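Long-range contact in 6-carboxyhexanoate--CoA ligase (Aquifex aeolicus, PDB 5TVA), which is a ligase of the BioW family, modelled here with adenosine monophosphate and coenzyme A bound: residues Val176-Trp181 with Tyr191-Glu196. Residues are numbered along the deposited sequence; the frame is centred on the assembly and turned at random.
Sequences VAELCW and YVSGKE
Tyr191 reaches diagonally over the sheet to Glu178, and its OH donates to Glu178 OE2 at 2.5 Å, from above the carboxylate plane, which stands 65° to the ring. Glu178 gets there fully extended, CG anti to the backbone N (chi1 179°). The buried carboxylate is satisfied at both oxygens, since OE1 accepts from Asn170 ND2 of helix 158-173; Tyr191 OH accepts from Arg215 NH1, a positive charge, only weakly paired with Glu178 OE2, that would probably favour an ionised Glu178. Cys180 CB lies over one face of the Tyr191 ring, 3.8 Å from its centroid, a CH-pi contact. Beneath these side chains the backbones pair twice: Glu178 N gives to Ser193 O and Ser193 N to Glu178 O, both at 3.0 Å, while Cys180 N bonds Tyr191 O (3.1 Å) and Tyr191 N bonds Cys180 O. Ser193 OG is buried with no polar partner in the model. Leu179 CD1 and Val192 CG2 meet at 4.2 Å on the other face, toward helices 91-102 and 73-85. This is an antiparallel beta hairpin inside a mixed sheet, with the Cys180 side chain about 5 Å, nearest atoms, from the bound adenosine monophosphate, whose pocket includes Arg215.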
loop_
_atom_site.group_PDB
_atom_site.type_symbol
_atom_site.label_atom_id
_atom_site.label_comp_id
_atom_site.label_asym_id
_atom_site.label_seq_id
_atom_site.Cartn_x
_atom_site.Cartn_y
_atom_site.Cartn_z
ATOM N N VAL A 176 -10.788 4.042 -5.861
ATOM C CA VAL A 176 -11.923 4.462 -5.047
ATOM C C VAL A 176 -11.707 4.060 -3.596
ATOM O O VAL A 176 -11.922 4.858 -2.671
ATOM C CB VAL A 176 -13.235 3.871 -5.603
ATOM C CG1 VAL A 176 -14.408 4.249 -4.703
ATOM C CG2 VAL A 176 -13.487 4.341 -7.070
ATOM N N ALA A 177 -11.280 2.818 -3.375
ATOM C CA ALA A 177 -11.119 2.280 -2.027
ATOM C C ALA A 177 -10.073 1.180 -2.069
ATOM O O ALA A 177 -9.819 0.589 -3.122
ATOM C CB ALA A 177 -12.440 1.722 -1.469
ATOM N N GLU A 178 -9.482 0.889 -0.907
ATOM C CA GLU A 178 -8.428 -0.109 -0.815
ATOM C C GLU A 178 -8.672 -1.037 0.370
ATOM O O GLU A 178 -9.105 -0.589 1.439
ATOM C CB GLU A 178 -7.065 0.568 -0.680
ATOM C CG GLU A 178 -5.893 -0.429 -0.553
ATOM C CD GLU A 178 -4.544 0.254 -0.419
ATOM O OE1 GLU A 178 -4.461 1.462 -0.692
ATOM O OE2 GLU A 178 -3.559 -0.415 -0.058
ATOM N N LEU A 179 -8.377 -2.327 0.184
ATOM C CA LEU A 179 -8.306 -3.295 1.274
ATOM C C LEU A 179 -6.894 -3.868 1.364
ATOM O O LEU A 179 -6.307 -4.253 0.351
ATOM C CB LEU A 179 -9.327 -4.435 1.086
ATOM C CG LEU A 179 -9.246 -5.669 2.002
ATOM C CD1 LEU A 179 -9.670 -5.355 3.427
ATOM C CD2 LEU A 179 -10.090 -6.818 1.465
ATOM N N CYS A 180 -6.344 -3.931 2.580
ATOM C CA CYS A 180 -4.965 -4.379 2.762
ATOM C C CYS A 180 -4.793 -5.047 4.120
ATOM O O CYS A 180 -5.196 -4.486 5.147
ATOM C CB CYS A 180 -3.986 -3.200 2.657
ATOM S SG CYS A 180 -2.203 -3.573 2.928
ATOM N N TRP A 181 -4.183 -6.228 4.119
ATOM C CA TRP A 181 -3.486 -6.707 5.305
ATOM C C TRP A 181 -2.175 -7.364 4.888
ATOM O O TRP A 181 -1.981 -7.754 3.727
ATOM C CB TRP A 181 -4.354 -7.644 6.169
ATOM C CG TRP A 181 -4.784 -8.943 5.576
ATOM C CD1 TRP A 181 -4.036 -10.072 5.450
ATOM C CD2 TRP A 181 -6.095 -9.273 5.088
ATOM N NE1 TRP A 181 -4.789 -11.083 4.887
ATOM C CE2 TRP A 181 -6.056 -10.618 4.661
ATOM C CE3 TRP A 181 -7.290 -8.558 4.954
ATOM C CZ2 TRP A 181 -7.163 -11.262 4.105
ATOM C CZ3 TRP A 181 -8.394 -9.200 4.406
ATOM C CH2 TRP A 181 -8.320 -10.539 3.985
ATOM N N TYR A 191 -5.878 -2.610 6.881
ATOM C CA TYR A 191 -6.662 -1.389 6.832
ATOM C C TYR A 191 -7.638 -1.423 5.665
ATOM O O TYR A 191 -7.653 -2.335 4.833
ATOM C CB TYR A 191 -5.776 -0.145 6.755
ATOM C CG TYR A 191 -4.943 0.000 5.498
ATOM C CD1 TYR A 191 -5.515 0.427 4.292
ATOM C CD2 TYR A 191 -3.580 -0.253 5.521
ATOM C CE1 TYR A 191 -4.737 0.579 3.146
ATOM C CE2 TYR A 191 -2.795 -0.099 4.398
ATOM C CZ TYR A 191 -3.375 0.319 3.203
ATOM O OH TYR A 191 -2.576 0.470 2.091
ATOM N N VAL A 192 -8.448 -0.385 5.617
ATOM C CA VAL A 192 -9.380 -0.159 4.535
ATOM C C VAL A 192 -9.404 1.347 4.373
ATOM O O VAL A 192 -9.330 2.070 5.371
ATOM C CB VAL A 192 -10.753 -0.770 4.881
ATOM C CG1 VAL A 192 -11.694 0.232 5.585
ATOM C CG2 VAL A 192 -11.330 -1.497 3.735
ATOM N N SER A 193 -9.393 1.843 3.135
ATOM C CA SER A 193 -9.306 3.290 2.997
ATOM C C SER A 193 -10.141 3.770 1.826
ATOM O O SER A 193 -10.494 3.005 0.923
ATOM C CB SER A 193 -7.861 3.767 2.832
ATOM O OG SER A 193 -7.353 3.396 1.572
ATOM N N GLY A 194 -10.440 5.065 1.865
ATOM C CA GLY A 194 -11.237 5.715 0.838
ATOM C C GLY A 194 -11.357 7.172 1.211
ATOM O O GLY A 194 -10.990 7.583 2.319
ATOM N N LYS A 195 -11.858 7.965 0.261
ATOM C CA LYS A 195 -11.899 9.402 0.514
ATOM C C LYS A 195 -12.951 9.758 1.559
ATOM O O LYS A 195 -12.782 10.745 2.289
ATOM C CB LYS A 195 -12.132 10.177 -0.790
ATOM C CG LYS A 195 -10.869 10.389 -1.597
ATOM C CD LYS A 195 -11.085 11.228 -2.844
ATOM C CE LYS A 195 -9.802 11.279 -3.660
ATOM N NZ LYS A 195 -9.891 12.165 -4.860
ATOM N N GLU A 196 -14.015 8.956 1.678
ATOM C CA GLU A 196 -15.064 9.225 2.661
ATOM C C GLU A 196 -14.804 8.547 3.996
ATOM O O GLU A 196 -15.067 9.138 5.046
ATOM C CB GLU A 196 -16.439 8.780 2.137
ATOM C CG GLU A 196 -16.694 9.042 0.655
ATOM C CD GLU A 196 -16.653 10.511 0.266
ATOM O OE1 GLU A 196 -16.121 11.350 1.028
ATOM O OE2 GLU A 196 -17.157 10.829 -0.828
#